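Local coordinates for long form salivary protein D7L1 (Anopheles stephensi, PDB 3NHI) that binds and sequesters cysteinyl leukotrienes and thromboxane A2 analogues, blunting the host's response while the female mosquito feeds on blood, at residues 72-77 with 90-95; 176-181 with 244-249. All blocks are in the same frame, centred on the assembly; numbering follows the deposited sequence.

Interaction 1 of 2, residues 72-77 with 90-95; sequences DRIPVQ and KEVTEY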
ATOM      1  N   ASP A  72       8.746  17.849 -11.847  1.00  7.18           N
ATOM      2  CA  ASP A  72       8.737  18.810 -10.753  1.00  7.21           C
ATOM      3  C   ASP A  72       8.333  18.207  -9.413  1.00  7.01           C
ATOM      4  O   ASP A  72       8.514  18.828  -8.365  1.00  7.79           O
ATOM      5  CB  ASP A  72       7.865  20.026 -11.088  1.00  7.06           C
ATOM      6  CG  ASP A  72       8.486  20.948 -12.142  1.00  8.05           C
ATOM      7  OD1 ASP A  72       9.588  20.683 -12.668  1.00  8.71           O
ATOM      8  OD2 ASP A  72       7.836  21.959 -12.449  1.00  8.29           O
ATOM      9  N   ARG A  73       7.810  16.983  -9.444  1.00  6.40           N
ATOM     10  CA  ARG A  73       7.466  16.288  -8.205  1.00  6.24           C
ATOM     11  C   ARG A  73       8.696  15.800  -7.463  1.00  6.05           C
ATOM     12  O   ARG A  73       8.648  15.629  -6.246  1.00  5.83           O
ATOM     13  CB  ARG A  73       6.506  15.127  -8.460  1.00  5.88           C
ATOM     14  CG  ARG A  73       5.129  15.600  -8.918  1.00  5.58           C
ATOM     15  CD  ARG A  73       4.203  14.433  -9.197  1.00  6.39           C
ATOM     16  NE  ARG A  73       2.889  14.892  -9.660  1.00  8.07           N
ATOM     17  CZ  ARG A  73       1.914  14.083 -10.056  1.00  8.53           C
ATOM     18  NH1 ARG A  73       2.092  12.773 -10.093  1.00  7.75           N
ATOM     19  NH2 ARG A  73       0.747  14.578 -10.435  1.00 10.45           N
ATOM     20  N   ILE A  74       9.803  15.617  -8.176  1.00  5.93           N
ATOM     21  CA  ILE A  74      11.024  15.103  -7.552  1.00  5.91           C
ATOM     22  C   ILE A  74      11.570  16.077  -6.495  1.00  6.03           C
ATOM     23  O   ILE A  74      11.852  15.670  -5.364  1.00  5.63           O
ATOM     24  CB  ILE A  74      12.076  14.647  -8.620  1.00  6.28           C
ATOM     25  CG1 ILE A  74      11.779  13.212  -9.063  1.00  7.40           C
ATOM     26  CG2 ILE A  74      13.511  14.734  -8.085  1.00  7.08           C
ATOM     27  CD1 ILE A  74      10.382  13.000  -9.625  1.00 10.67           C
ATOM     28  N   PRO A  75      11.683  17.373  -6.832  1.00  5.93           N
ATOM     29  CA  PRO A  75      12.101  18.299  -5.775  1.00  6.21           C
ATOM     30  C   PRO A  75      11.100  18.403  -4.615  1.00  6.25           C
ATOM     31  O   PRO A  75      11.516  18.643  -3.485  1.00  6.78           O
ATOM     32  CB  PRO A  75      12.238  19.637  -6.518  1.00  6.86           C
ATOM     33  CG  PRO A  75      12.597  19.225  -7.912  1.00  6.87           C
ATOM     34  CD  PRO A  75      11.730  18.013  -8.164  1.00  6.28           C
ATOM     35  N   VAL A  76       9.806  18.213  -4.875  1.00  5.90           N
ATOM     36  CA  VAL A  76       8.810  18.237  -3.801  1.00  5.93           C
ATOM     37  C   VAL A  76       9.036  17.052  -2.852  1.00  5.40           C
ATOM     38  O   VAL A  76       9.031  17.210  -1.627  1.00  6.35           O
ATOM     39  CB  VAL A  76       7.368  18.246  -4.359  1.00  5.94           C
ATOM     40  CG1 VAL A  76       6.341  18.127  -3.242  1.00  6.71           C
ATOM     41  CG2 VAL A  76       7.109  19.510  -5.186  1.00  6.52           C
ATOM     42  N   GLN A  77       9.239  15.866  -3.428  1.00  5.57           N
ATOM     43  CA  GLN A  77       9.533  14.674  -2.646  1.00  5.30           C
ATOM     44  C   GLN A  77      10.788  14.886  -1.806  1.00  5.89           C
ATOM     45  O   GLN A  77      10.813  14.561  -0.619  1.00  5.90           O
ATOM     46  CB  GLN A  77       9.714  13.465  -3.568  1.00  5.24           C
ATOM     47  CG  GLN A  77       9.981  12.152  -2.828  1.00  4.91           C
ATOM     48  CD  GLN A  77       8.785  11.638  -2.027  1.00  5.94           C
ATOM     49  OE1 GLN A  77       7.637  11.988  -2.288  1.00  5.00           O
ATOM     50  NE2 GLN A  77       9.059  10.789  -1.051  1.00  4.96           N
ATOM     51  N   LYS A  90      21.888  19.600  -5.517  1.00 10.75           N
ATOM     52  CA  LYS A  90      22.460  19.535  -6.858  1.00 10.78           C
ATOM     53  C   LYS A  90      22.037  18.257  -7.591  1.00  9.88           C
ATOM     54  O   LYS A  90      21.629  18.313  -8.761  1.00  9.45           O
ATOM     55  CB  LYS A  90      23.990  19.649  -6.797  1.00 11.24           C
ATOM     56  CG  LYS A  90      24.681  19.554  -8.150  1.00 14.06           C
ATOM     57  CD  LYS A  90      26.142  19.976  -8.066  1.00 18.54           C
ATOM     58  CE  LYS A  90      26.816  19.938  -9.437  1.00 21.17           C
ATOM     59  NZ  LYS A  90      27.035  18.547  -9.939  1.00 23.56           N
ATOM     60  N   GLU A  91      22.125  17.120  -6.899  1.00  9.24           N
ATOM     61  CA  GLU A  91      21.785  15.820  -7.484  0.50  9.13           C
ATOM     62  C   GLU A  91      20.285  15.717  -7.751  1.00  8.49           C
ATOM     63  O   GLU A  91      19.862  15.162  -8.764  1.00  8.02           O
ATOM     64  CB  GLU A  91      22.260  14.678  -6.577  0.50  9.51           C
ATOM     65  CG  GLU A  91      23.768  14.482  -6.590  0.50 11.41           C
ATOM     66  CD  GLU A  91      24.262  13.522  -5.523  0.50 13.60           C
ATOM     67  OE1 GLU A  91      25.410  13.702  -5.052  0.50 13.78           O
ATOM     68  OE2 GLU A  91      23.509  12.595  -5.153  0.50 15.00           O
ATOM     69  N   VAL A  92      19.486  16.251  -6.832  1.00  7.81           N
ATOM     70  CA  VAL A  92      18.034  16.285  -6.990  1.00  7.28           C
ATOM     71  C   VAL A  92      17.624  17.047  -8.260  1.00  6.94           C
ATOM     72  O   VAL A  92      16.779  16.575  -9.027  1.00  6.70           O
ATOM     73  CB  VAL A  92      17.367  16.892  -5.735  1.00  6.74           C
ATOM     74  CG1 VAL A  92      15.870  17.110  -5.952  1.00  7.72           C
ATOM     75  CG2 VAL A  92      17.597  15.986  -4.522  1.00  7.40           C
ATOM     76  N   THR A  93      18.229  18.212  -8.479  1.00  7.00           N
ATOM     77  CA  THR A  93      18.009  18.983  -9.702  1.00  7.82           C
ATOM     78  C   THR A  93      18.399  18.182 -10.952  1.00  7.21           C
ATOM     79  O   THR A  93      17.682  18.199 -11.958  1.00  7.44           O
ATOM     80  CB  THR A  93      18.794  20.299  -9.615  1.00  7.97           C
ATOM     81  OG1 THR A  93      18.112  21.159  -8.697  1.00  9.42           O
ATOM     82  CG2 THR A  93      18.921  20.992 -10.977  1.00 10.06           C
ATOM     83  N   GLU A  94      19.530  17.479 -10.881  1.00  6.83           N
ATOM     84  CA  GLU A  94      19.983  16.667 -12.004  1.00  7.34           C
ATOM     85  C   GLU A  94      18.996  15.530 -12.294  1.00  6.34           C
ATOM     86  O   GLU A  94      18.719  15.231 -13.456  1.00  6.41           O
ATOM     87  CB  GLU A  94      21.410  16.138 -11.767  1.00  7.78           C
ATOM     88  CG  GLU A  94      22.504  17.231 -11.818  1.00 11.18           C
ATOM     89  CD  GLU A  94      23.812  16.855 -11.114  1.00 15.64           C
ATOM     90  OE1 GLU A  94      23.881  15.839 -10.380  1.00 16.85           O
ATOM     91  OE2 GLU A  94      24.788  17.618 -11.276  1.00 19.16           O
ATOM     92  N   TYR A  95      18.445  14.924 -11.240  1.00  5.99           N
ATOM     93  CA  TYR A  95      17.439  13.865 -11.383  1.00  5.43           C
ATOM     94  C   TYR A  95      16.161  14.410 -12.029  1.00  5.66           C
ATOM     95  O   TYR A  95      15.648  13.837 -12.988  1.00  5.62           O
ATOM     96  CB  TYR A  95      17.172  13.275  -9.997  1.00  5.35           C
ATOM     97  CG  TYR A  95      16.251  12.080  -9.883  1.00  5.12           C
ATOM     98  CD1 TYR A  95      16.004  11.208 -10.948  1.00  5.93           C
ATOM     99  CD2 TYR A  95      15.644  11.803  -8.654  1.00  6.34           C
ATOM    100  CE1 TYR A  95      15.162  10.100 -10.774  1.00  5.76           C
ATOM    101  CE2 TYR A  95      14.809  10.717  -8.487  1.00  5.79           C
ATOM    102  CZ  TYR A  95      14.565   9.878  -9.544  1.00  5.42           C
ATOM    103  OH  TYR A  95      13.738   8.797  -9.334  1.00  6.11           O
TER
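Ile74 fills the space between Val92 and Tyr95, one turn apart on the facing helix, and its two branches do different work. CG2, set anti to the backbone N, reaches Tyr95 CD2 at 3.7 Å and Val92 CG1 at 4.0 Å, and also lies against the Val92 carbonyl oxygen. CG1 sits 3.9 Å above one face of the Tyr95 ring, offset toward its rim, the two side chains crossing at about a right angle. Tyr95 has its CG anti to the backbone N (chi1 -175°), which carries the ring back toward Ile74. This buried corner is the tight part. On its flank the packing thins: Val92 CG1 meets Pro75 CA at 4.0 Å, but the nearest proline side-chain atom, CG, is 4.4 Å from Val92 CG1. Pro75 is partly exposed. On the solvent side, exposed Lys90 reaches Glu94 OE2 from the syn side (NZ to OE2 2.8 Å), a salt bridge within one helix, apart from the apolar seam. The two helix segments run nearly antiparallel at 151°, their axes 9.2 Å apart, as in a helical hairpin. The side chain of Tyr95 comes within about 4 Å of the bound hydroxyeicosatetraenoic acid and hydrogen-bonds through OH to Tyr116, so the seam between helices 73-85 and 89-101 continues onto helix 109-130, where Phe123, Val119 and Leu126 also touch the tyrosine.

Interaction 2 of 2, residues 176-181 with 244-249; sequences RRYKLT and CLVNSR. With SO4 (sulfate ion), chain D.
Tyr178 OH is gripped twice: Arg176 NH1 gives it an almost straight bond (172°) in the guanidinium plane, and Asp259 of helix 251-266 binds the same hydroxyl. The ring so fixed faces Val246, the last helical residue, which turns its methyls to the loop: CG2 meets Tyr178 CD1 at 3.8 Å, approaching the ring obliquely, while CG1, anti to the backbone N (chi1 168°), touches Leu180 CD1 at 3.9 Å. Leu180 CD1 also abuts the Asn247 amide, 3.5 Å from both OD1 and ND2, the two side chains arriving from opposite directions. Just past Val246, Ser248 OG closes the helix end on Leu245 O at 2.7 Å, and from the same face of that carbonyl plane Ser248 N reaches Leu245 O at a longer 3.3 Å. A sulfate, probably from the crystallisation liquor, lies beside Arg177 and Tyr178, taking Arg177 NH2 at 2.7 Å through O4 and Tyr178 N at 2.8 Å through O2, with Lys255 as a further donor. Contact between loop and helix end is thus essentially apolar, whereas polar bonds set the tyrosine and close the helix terminus; the donors of Arg177, Tyr178 N and Lys255 make a patch that can accept an anion, with no function implied.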
ATOM      1  N   ARG A 176     -10.136  -6.980  18.860  1.00 10.71           N
ATOM      2  CA  ARG A 176     -11.104  -6.436  17.913  1.00 10.04           C
ATOM      3  C   ARG A 176     -12.215  -7.435  17.622  1.00 10.25           C
ATOM      4  O   ARG A 176     -11.962  -8.613  17.410  1.00 11.22           O
ATOM      5  CB  ARG A 176     -10.395  -6.044  16.615  1.00  9.02           C
ATOM      6  CG  ARG A 176     -11.313  -5.491  15.534  1.00  7.90           C
ATOM      7  CD  ARG A 176     -10.522  -4.970  14.343  1.00  7.25           C
ATOM      8  NE  ARG A 176      -9.745  -6.000  13.643  1.00  6.86           N
ATOM      9  CZ  ARG A 176     -10.248  -6.838  12.739  1.00  6.23           C
ATOM     10  NH1 ARG A 176     -11.545  -6.805  12.431  1.00  8.07           N
ATOM     11  NH2 ARG A 176      -9.456  -7.729  12.154  1.00  6.92           N
ATOM     12  N   ARG A 177     -13.450  -6.951  17.608  1.00 10.95           N
ATOM     13  CA  ARG A 177     -14.575  -7.780  17.193  1.00 11.35           C
ATOM     14  C   ARG A 177     -15.438  -6.998  16.200  1.00 10.48           C
ATOM     15  O   ARG A 177     -15.115  -5.858  15.839  1.00 10.03           O
ATOM     16  CB  ARG A 177     -15.371  -8.289  18.411  1.00 12.49           C
ATOM     17  CG  ARG A 177     -14.561  -9.216  19.320  1.00 15.69           C
ATOM     18  CD  ARG A 177     -15.403  -9.967  20.320  1.00 21.07           C
ATOM     19  NE  ARG A 177     -16.190 -11.035  19.704  1.00 23.46           N
ATOM     20  CZ  ARG A 177     -16.926 -11.910  20.387  1.00 24.69           C
ATOM     21  NH1 ARG A 177     -16.978 -11.855  21.715  1.00 26.44           N
ATOM     22  NH2 ARG A 177     -17.612 -12.844  19.744  1.00 25.79           N
ATOM     23  N   TYR A 178     -16.529  -7.608  15.763  1.00  9.78           N
ATOM     24  CA  TYR A 178     -17.359  -7.023  14.717  1.00  9.24           C
ATOM     25  C   TYR A 178     -18.640  -6.396  15.253  1.00  9.65           C
ATOM     26  O   TYR A 178     -19.595  -6.182  14.504  1.00 10.20           O
ATOM     27  CB  TYR A 178     -17.608  -8.057  13.607  1.00  8.88           C
ATOM     28  CG  TYR A 178     -16.364  -8.268  12.780  1.00  7.91           C
ATOM     29  CD1 TYR A 178     -16.130  -7.502  11.647  1.00  7.44           C
ATOM     30  CD2 TYR A 178     -15.390  -9.194  13.166  1.00  6.75           C
ATOM     31  CE1 TYR A 178     -14.973  -7.666  10.895  1.00  6.81           C
ATOM     32  CE2 TYR A 178     -14.225  -9.365  12.420  1.00  6.90           C
ATOM     33  CZ  TYR A 178     -14.027  -8.594  11.284  1.00  6.20           C
ATOM     34  OH  TYR A 178     -12.887  -8.731  10.523  1.00  5.66           O
ATOM     35  N   LYS A 179     -18.635  -6.062  16.541  1.00  9.62           N
ATOM     36  CA  LYS A 179     -19.789  -5.418  17.163  1.00 10.13           C
ATOM     37  C   LYS A 179     -19.997  -4.043  16.539  1.00  9.40           C
ATOM     38  O   LYS A 179     -19.067  -3.232  16.470  1.00  9.85           O
ATOM     39  CB  LYS A 179     -19.569  -5.287  18.662  1.00 10.57           C
ATOM     40  CG  LYS A 179     -20.735  -4.660  19.422  1.00 11.95           C
ATOM     41  CD  LYS A 179     -20.380  -4.366  20.878  1.00 15.32           C
ATOM     42  CE  LYS A 179     -20.156  -5.644  21.675  1.00 17.79           C
ATOM     43  NZ  LYS A 179     -21.438  -6.351  21.939  1.00 20.32           N
ATOM     44  N   LEU A 180     -21.213  -3.800  16.061  1.00  9.15           N
ATOM     45  CA  LEU A 180     -21.544  -2.532  15.420  1.00  8.28           C
ATOM     46  C   LEU A 180     -22.231  -1.595  16.410  1.00  8.36           C
ATOM     47  O   LEU A 180     -23.380  -1.820  16.798  1.00  9.29           O
ATOM     48  CB  LEU A 180     -22.411  -2.766  14.182  1.00  7.77           C
ATOM     49  CG  LEU A 180     -21.812  -3.722  13.135  1.00  7.36           C
ATOM     50  CD1 LEU A 180     -22.833  -3.997  12.031  1.00  7.09           C
ATOM     51  CD2 LEU A 180     -20.490  -3.189  12.570  1.00  7.44           C
ATOM     52  N   THR A 181     -21.516  -0.553  16.820  1.00  7.97           N
ATOM     53  CA  THR A 181     -22.016   0.381  17.834  1.00  8.09           C
ATOM     54  C   THR A 181     -22.436   1.731  17.268  1.00  8.04           C
ATOM     55  O   THR A 181     -23.115   2.505  17.938  1.00  8.17           O
ATOM     56  CB  THR A 181     -20.942   0.661  18.880  1.00  7.91           C
ATOM     57  OG1 THR A 181     -19.801   1.234  18.219  1.00  7.76           O
ATOM     58  CG2 THR A 181     -20.545  -0.627  19.601  1.00  8.84           C
ATOM     59  N   CYS A 244     -22.669  -2.539   6.002  1.00  6.33           N
ATOM     60  CA  CYS A 244     -23.336  -3.311   4.951  1.00  6.52           C
ATOM     61  C   CYS A 244     -22.730  -4.703   4.776  1.00  6.84           C
ATOM     62  O   CYS A 244     -23.459  -5.681   4.630  1.00  7.48           O
ATOM     63  CB  CYS A 244     -23.337  -2.560   3.625  1.00  6.72           C
ATOM     64  SG  CYS A 244     -24.459  -1.155   3.676  1.00  7.11           S
ATOM     65  N   LEU A 245     -21.398  -4.791   4.802  1.00  6.72           N
ATOM     66  CA  LEU A 245     -20.715  -6.072   4.638  1.00  7.15           C
ATOM     67  C   LEU A 245     -20.951  -6.979   5.836  1.00  7.39           C
ATOM     68  O   LEU A 245     -21.288  -8.160   5.676  1.00  8.06           O
ATOM     69  CB  LEU A 245     -19.215  -5.849   4.421  1.00  6.88           C
ATOM     70  CG  LEU A 245     -18.863  -5.217   3.070  1.00  6.59           C
ATOM     71  CD1 LEU A 245     -17.498  -4.548   3.141  1.00  6.57           C
ATOM     72  CD2 LEU A 245     -18.927  -6.227   1.931  1.00  8.05           C
ATOM     73  N   VAL A 246     -20.820  -6.416   7.032  1.00  7.58           N
ATOM     74  CA  VAL A 246     -20.940  -7.208   8.256  1.00  8.94           C
ATOM     75  C   VAL A 246     -22.357  -7.757   8.412  1.00  9.72           C
ATOM     76  O   VAL A 246     -22.532  -8.914   8.805  1.00 10.77           O
ATOM     77  CB  VAL A 246     -20.510  -6.394   9.497  1.00  8.44           C
ATOM     78  CG1 VAL A 246     -20.921  -7.113  10.794  1.00 10.13           C
ATOM     79  CG2 VAL A 246     -18.995  -6.154   9.473  1.00  8.89           C
ATOM     80  N   ASN A 247     -23.361  -6.964   8.052  1.00  9.84           N
ATOM     81  CA  ASN A 247     -24.747  -7.385   8.245  1.00 10.86           C
ATOM     82  C   ASN A 247     -25.356  -8.173   7.085  1.00 11.23           C
ATOM     83  O   ASN A 247     -26.534  -8.537   7.128  1.00 13.61           O
ATOM     84  CB  ASN A 247     -25.620  -6.197   8.638  1.00 10.50           C
ATOM     85  CG  ASN A 247     -25.458  -5.820  10.102  1.00  9.81           C
ATOM     86  OD1 ASN A 247     -24.920  -6.594  10.897  1.00 11.94           O
ATOM     87  ND2 ASN A 247     -25.934  -4.641  10.468  1.00 11.65           N
ATOM     88  N   SER A 248     -24.534  -8.487   6.095  1.00 11.33           N
ATOM     89  CA  SER A 248     -24.955  -9.217   4.900  1.00 10.78           C
ATOM     90  C   SER A 248     -24.725 -10.722   5.013  1.00 11.08           C
ATOM     91  O   SER A 248     -24.098 -11.199   5.962  1.00  9.72           O
ATOM     92  CB  SER A 248     -24.167  -8.708   3.694  1.00 10.57           C
ATOM     93  OG  SER A 248     -22.842  -9.225   3.724  1.00 10.29           O
ATOM     94  N   ARG A 249     -25.189 -11.457   4.004  1.00 11.65           N
ATOM     95  CA  ARG A 249     -24.952 -12.896   3.907  1.00 13.55           C
ATOM     96  C   ARG A 249     -23.444 -13.201   3.768  1.00 13.04           C
ATOM     97  O   ARG A 249     -23.013 -14.343   3.963  1.00 14.29           O
ATOM     98  CB  ARG A 249     -25.731 -13.466   2.717  1.00 14.23           C
ATOM     99  CG  ARG A 249     -26.442 -14.783   2.977  1.00 19.60           C
ATOM    100  CD  ARG A 249     -27.940 -14.584   3.237  1.00 25.28           C
ATOM    101  NE  ARG A 249     -28.688 -14.313   2.005  1.00 29.08           N
ATOM    102  CZ  ARG A 249     -29.192 -13.128   1.662  1.00 30.71           C
ATOM    103  NH1 ARG A 249     -29.050 -12.072   2.458  1.00 31.67           N
ATOM    104  NH2 ARG A 249     -29.850 -13.000   0.511  1.00 31.42           N
TER
HETATM  105  S   SO4 D 299     -17.541 -11.375  16.041  1.00 40.78           S
HETATM  106  O1  SO4 D 299     -18.804 -10.803  15.586  1.00 41.39           O
HETATM  107  O2  SO4 D 299     -16.669 -10.311  16.517  1.00 40.67           O
HETATM  108  O3  SO4 D 299     -16.894 -12.076  14.935  1.00 40.65           O
HETATM  109  O4  SO4 D 299     -17.804 -12.315  17.126  1.00 40.86           O

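Interaction 1 closes before interaction 2 opens along the chain, and the two share no helix. They lie on opposite sides of the chain's centre, 46 Å between centres and about 29 Å between nearest atoms. Residues 72-77 and 90-95 join successive helices beside the lipid pocket, whose lining residues fall between positions 12 and 151. Residues 176-181 and 244-249, by contrast, are 63 residues apart at their closest ends and tie a loop to the end of helix 238-246 in the part of the chain related to the PBP/GOBP family, far from the known leukotriene and thromboxane binding residues. Interaction 1 therefore borders the lipid-binding region, while interaction 2 belongs to a remote part of this all-helical protein.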